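Local coordinates for protein HcgC (Methanococcus maripaludis S2, PDB 5O4J) that probably transfers a methyl group from S-adenosylmethionine to a carbon of a pyridinol precursor during biosynthesis of the [Fe]-hydrogenase cofactor, at residues A[109-114]-A[151-156]. Residues are numbered along the deposited sequence; the frame is centred on the assembly and turned at random.
Sequences VIDLTG and DKRLCV. With SAH (S-adenosyl-L-homocysteine), chain E; PJL ((3~{E})-3-[(~{E})-3-oxidanylprop-2-enoyl]iminopropanoic acid), chain H.
Asp111 and Arg153 are the residues of closest backbone approach, yet their CA atoms stay 8.6 Å apart, so the Arg153 side chain spans the gap between loop 151-156 and segment 109-114, a strand end and the turn after it. Extended from CG to NE, Arg153 has the length for this. Its NH1 donates to the syn lone pair of Asp111 OD2 at 2.8 Å, a salt bridge, carboxylate and guanidinium lying nearly coplanar (27°). NH2 donates to Gly114 O at 2.7 Å from above the carbonyl plane, while NH1 also makes weak bonds to Thr113 OG1 and Gly114 O. Asp111 swings its carboxylate opposite the backbone N (chi1 166°); OD1 accepts from Thr113 N at 2.9 Å, closing an Asx turn, and also from Thr113 OG1 at 2.6 Å. Gly114 suits its positive phi, and a side chain would strike PJL O1. Cutting Arg153 back to an alanine is likely to leave the buried Asp111 carboxylate without its countercharge and Gly114 O without the guanidinium that donates to it. Leu112 O accepts a weak bond from SAH N, and Thr113 O one from PJL O1; SAH at the C-terminal end of parallel strands is consistent with a Rossmann-like fold. Strand 108-111 runs between parallel strands 42-48 and 130-134, while Ile123 of helix 120-123 packs against Arg153.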
ATOM      1  N   VAL A 109     -25.199  16.180 -27.630  1.00 23.57           N
ATOM      2  CA  VAL A 109     -23.803  15.921 -27.967  1.00 24.11           C
ATOM      3  C   VAL A 109     -23.116  15.399 -26.714  1.00 23.03           C
ATOM      4  O   VAL A 109     -23.261  15.977 -25.634  1.00 26.25           O
ATOM      5  CB  VAL A 109     -23.096  17.182 -28.506  1.00 26.66           C
ATOM      6  CG1 VAL A 109     -21.612  16.922 -28.758  1.00 27.64           C
ATOM      7  CG2 VAL A 109     -23.767  17.669 -29.790  1.00 29.34           C
ATOM      8  N   ILE A 110     -22.386  14.298 -26.853  1.00 22.24           N
ATOM      9  CA  ILE A 110     -21.622  13.727 -25.755  1.00 23.03           C
ATOM     10  C   ILE A 110     -20.205  13.528 -26.262  1.00 24.07           C
ATOM     11  O   ILE A 110     -19.994  12.804 -27.242  1.00 25.35           O
ATOM     12  CB  ILE A 110     -22.210  12.396 -25.252  1.00 21.88           C
ATOM     13  CG1 ILE A 110     -23.672  12.608 -24.828  1.00 22.42           C
ATOM     14  CG2 ILE A 110     -21.376  11.853 -24.099  1.00 20.34           C
ATOM     15  CD1 ILE A 110     -24.368  11.359 -24.323  1.00 24.09           C
ATOM     16  N   ASP A 111     -19.240  14.157 -25.594  1.00 21.48           N
ATOM     17  CA  ASP A 111     -17.827  13.982 -25.913  1.00 21.24           C
ATOM     18  C   ASP A 111     -17.209  13.051 -24.883  1.00 21.80           C
ATOM     19  O   ASP A 111     -17.055  13.422 -23.717  1.00 22.42           O
ATOM     20  CB  ASP A 111     -17.073  15.305 -25.923  1.00 20.68           C
ATOM     21  CG  ASP A 111     -15.568  15.095 -25.923  1.00 25.39           C
ATOM     22  OD1 ASP A 111     -15.102  14.136 -26.579  1.00 24.06           O
ATOM     23  OD2 ASP A 111     -14.854  15.855 -25.238  1.00 24.97           O
ATOM     24  N   LEU A 112     -16.835  11.853 -25.322  1.00 20.45           N
ATOM     25  CA  LEU A 112     -16.196  10.858 -24.477  1.00 20.84           C
ATOM     26  C   LEU A 112     -14.718  10.687 -24.800  1.00 19.41           C
ATOM     27  O   LEU A 112     -14.100   9.718 -24.331  1.00 20.54           O
ATOM     28  CB  LEU A 112     -16.913   9.512 -24.634  1.00 25.00           C
ATOM     29  CG  LEU A 112     -18.415   9.531 -24.350  1.00 25.54           C
ATOM     30  CD1 LEU A 112     -19.049   8.190 -24.682  1.00 26.44           C
ATOM     31  CD2 LEU A 112     -18.669   9.883 -22.900  1.00 19.65           C
ATOM     32  N   THR A 113     -14.127  11.598 -25.581  1.00 20.20           N
ATOM     33  CA  THR A 113     -12.789  11.342 -26.106  1.00 20.16           C
ATOM     34  C   THR A 113     -11.700  11.602 -25.074  1.00 22.58           C
ATOM     35  O   THR A 113     -10.621  11.011 -25.165  1.00 22.23           O
ATOM     36  CB  THR A 113     -12.522  12.169 -27.368  1.00 20.96           C
ATOM     37  OG1 THR A 113     -12.601  13.572 -27.084  1.00 21.64           O
ATOM     38  CG2 THR A 113     -13.513  11.811 -28.457  1.00 22.96           C
ATOM     39  N   GLY A 114     -11.947  12.479 -24.110  1.00 21.48           N
ATOM     40  CA  GLY A 114     -10.973  12.694 -23.053  1.00 22.77           C
ATOM     41  C   GLY A 114      -9.664  13.249 -23.579  1.00 21.04           C
ATOM     42  O   GLY A 114      -9.633  14.101 -24.470  1.00 21.46           O
ATOM     43  N   ASP A 151     -12.844  21.866 -19.531  1.00 23.59           N
ATOM     44  CA  ASP A 151     -13.648  23.070 -19.351  1.00 29.74           C
ATOM     45  C   ASP A 151     -13.779  23.856 -20.646  1.00 30.34           C
ATOM     46  O   ASP A 151     -14.822  24.477 -20.893  1.00 31.82           O
ATOM     47  CB  ASP A 151     -13.035  23.948 -18.263  1.00 38.01           C
ATOM     48  CG  ASP A 151     -13.099  23.306 -16.889  1.00 56.94           C
ATOM     49  OD1 ASP A 151     -14.214  23.132 -16.357  1.00 54.21           O
ATOM     50  OD2 ASP A 151     -12.028  22.965 -16.342  1.00 75.35           O
ATOM     51  N   LYS A 152     -12.740  23.849 -21.478  1.00 28.09           N
ATOM     52  CA  LYS A 152     -12.793  24.572 -22.742  1.00 29.39           C
ATOM     53  C   LYS A 152     -13.723  23.913 -23.750  1.00 26.97           C
ATOM     54  O   LYS A 152     -14.128  24.562 -24.720  1.00 28.62           O
ATOM     55  CB  LYS A 152     -11.388  24.711 -23.330  1.00 32.93           C
ATOM     56  CG  LYS A 152     -10.513  25.680 -22.555  1.00 42.50           C
ATOM     57  CD  LYS A 152      -9.161  25.892 -23.204  1.00 56.12           C
ATOM     58  CE  LYS A 152      -8.374  26.968 -22.467  1.00 66.83           C
ATOM     59  NZ  LYS A 152      -7.043  27.226 -23.081  1.00 73.97           N
ATOM     60  N   ARG A 153     -14.057  22.636 -23.559  1.00 24.04           N
ATOM     61  CA  ARG A 153     -14.983  21.948 -24.443  1.00 24.89           C
ATOM     62  C   ARG A 153     -16.444  22.220 -24.103  1.00 26.43           C
ATOM     63  O   ARG A 153     -17.325  21.857 -24.889  1.00 28.57           O
ATOM     64  CB  ARG A 153     -14.711  20.439 -24.385  1.00 22.39           C
ATOM     65  CG  ARG A 153     -13.306  20.084 -24.840  1.00 22.19           C
ATOM     66  CD  ARG A 153     -13.093  18.582 -24.888  1.00 20.75           C
ATOM     67  NE  ARG A 153     -11.676  18.231 -24.829  1.00 21.73           N
ATOM     68  CZ  ARG A 153     -11.199  17.003 -25.014  1.00 23.81           C
ATOM     69  NH1 ARG A 153     -12.025  15.996 -25.283  1.00 22.11           N
ATOM     70  NH2 ARG A 153      -9.892  16.785 -24.936  1.00 25.29           N
ATOM     71  N   LEU A 154     -16.719  22.820 -22.951  1.00 27.28           N
ATOM     72  CA  LEU A 154     -18.093  23.084 -22.520  1.00 32.06           C
ATOM     73  C   LEU A 154     -18.559  24.440 -23.046  1.00 34.60           C
ATOM     74  O   LEU A 154     -18.894  25.353 -22.294  1.00 37.95           O
ATOM     75  CB  LEU A 154     -18.185  23.031 -21.002  1.00 33.19           C
ATOM     76  CG  LEU A 154     -17.978  21.668 -20.368  1.00 35.51           C
ATOM     77  CD1 LEU A 154     -17.515  21.863 -18.936  1.00 39.43           C
ATOM     78  CD2 LEU A 154     -19.270  20.862 -20.442  1.00 30.87           C
ATOM     79  N   CYS A 155     -18.592  24.554 -24.368  1.00 34.30           N
ATOM     80  CA  CYS A 155     -18.789  25.848 -25.012  1.00 37.84           C
ATOM     81  C   CYS A 155     -20.105  25.976 -25.766  1.00 38.68           C
ATOM     82  O   CYS A 155     -20.362  27.038 -26.342  1.00 41.18           O
ATOM     83  CB  CYS A 155     -17.620  26.140 -25.962  1.00 41.72           C
ATOM     84  SG  CYS A 155     -17.277  24.842 -27.149  1.00 41.16           S
ATOM     85  N   VAL A 156     -20.935  24.937 -25.803  1.00 34.96           N
ATOM     86  CA  VAL A 156     -22.238  24.993 -26.457  1.00 33.57           C
ATOM     87  C   VAL A 156     -23.235  24.223 -25.602  1.00 32.51           C
ATOM     88  O   VAL A 156     -22.868  23.525 -24.657  1.00 31.45           O
ATOM     89  CB  VAL A 156     -22.201  24.425 -27.892  1.00 34.33           C
ATOM     90  CG1 VAL A 156     -21.278  25.270 -28.766  1.00 37.08           C
ATOM     91  CG2 VAL A 156     -21.765  22.971 -27.891  1.00 39.75           C
TER
HETATM   92  N   SAH E 301     -12.996   8.120 -21.778  1.00 71.85           N
HETATM   93  CA  SAH E 301     -13.127   6.853 -22.560  1.00 46.63           C
HETATM   94  CB  SAH E 301     -11.827   6.582 -23.315  1.00 32.27           C
HETATM   95  CG  SAH E 301     -11.710   7.457 -24.561  1.00 24.54           C
HETATM   96  SD  SAH E 301     -10.275   7.053 -25.525  1.00 20.90           S
HETATM   97  C   SAH E 301     -13.418   5.677 -21.673  1.00 32.69           C
HETATM   98  O   SAH E 301     -13.528   4.541 -22.197  1.00 20.96           O
HETATM   99  OXT SAH E 301     -13.522   5.884 -20.456  1.00 40.22           O
HETATM  100  C5' SAH E 301     -10.463   8.137 -26.909  1.00 19.35           C
HETATM  101  C4' SAH E 301     -11.468   7.632 -27.938  1.00 19.11           C
HETATM  102  O4' SAH E 301     -11.905   8.745 -28.727  1.00 21.19           O
HETATM  103  C3' SAH E 301     -10.829   6.662 -28.913  1.00 16.70           C
HETATM  104  O3' SAH E 301     -11.797   5.738 -29.435  1.00 21.24           O
HETATM  105  C2' SAH E 301     -10.308   7.599 -29.977  1.00 18.34           C
HETATM  106  O2' SAH E 301     -10.057   6.979 -31.242  1.00 20.73           O
HETATM  107  C1' SAH E 301     -11.427   8.610 -30.069  1.00 19.13           C
HETATM  108  N9  SAH E 301     -10.996   9.946 -30.507  1.00 19.73           N
HETATM  109  C8  SAH E 301      -9.860  10.590 -30.155  1.00 20.04           C
HETATM  110  N7  SAH E 301      -9.835  11.818 -30.732  1.00 23.17           N
HETATM  111  C5  SAH E 301     -10.976  11.955 -31.435  1.00 22.06           C
HETATM  112  C6  SAH E 301     -11.589  13.005 -32.271  1.00 25.84           C
HETATM  113  N6  SAH E 301     -10.945  14.177 -32.469  1.00 29.56           N
HETATM  114  N1  SAH E 301     -12.790  12.744 -32.824  1.00 25.34           N
HETATM  115  C2  SAH E 301     -13.441  11.588 -32.628  1.00 29.62           C
HETATM  116  N3  SAH E 301     -12.946  10.585 -31.885  1.00 26.19           N
HETATM  117  C4  SAH E 301     -11.740  10.722 -31.281  1.00 20.65           C
HETATM  118  O14 PJL H 304      -8.406   4.869 -21.562  1.00 26.81           O
HETATM  119  C12 PJL H 304      -7.899   5.184 -20.442  1.00 30.36           C
HETATM  120  O13 PJL H 304      -8.278   4.724 -19.347  1.00 20.55           O
HETATM  121  C10 PJL H 304      -6.759   6.172 -20.319  1.00 38.17           C
HETATM  122  C4  PJL H 304      -6.835   7.297 -21.317  1.00 44.17           C
HETATM  123  N5  PJL H 304      -6.385   7.174 -22.487  1.00 42.81           N
HETATM  124  C6  PJL H 304      -6.415   8.162 -23.404  1.00 44.19           C
HETATM  125  O8  PJL H 304      -5.575   8.226 -24.288  1.00 38.58           O
HETATM  126  C7  PJL H 304      -7.458   9.218 -23.375  1.00 44.05           C
HETATM  127  C2  PJL H 304      -8.389   9.249 -22.426  1.00 38.58           C
HETATM  128  O1  PJL H 304      -9.321  10.171 -22.358  1.00 29.26           O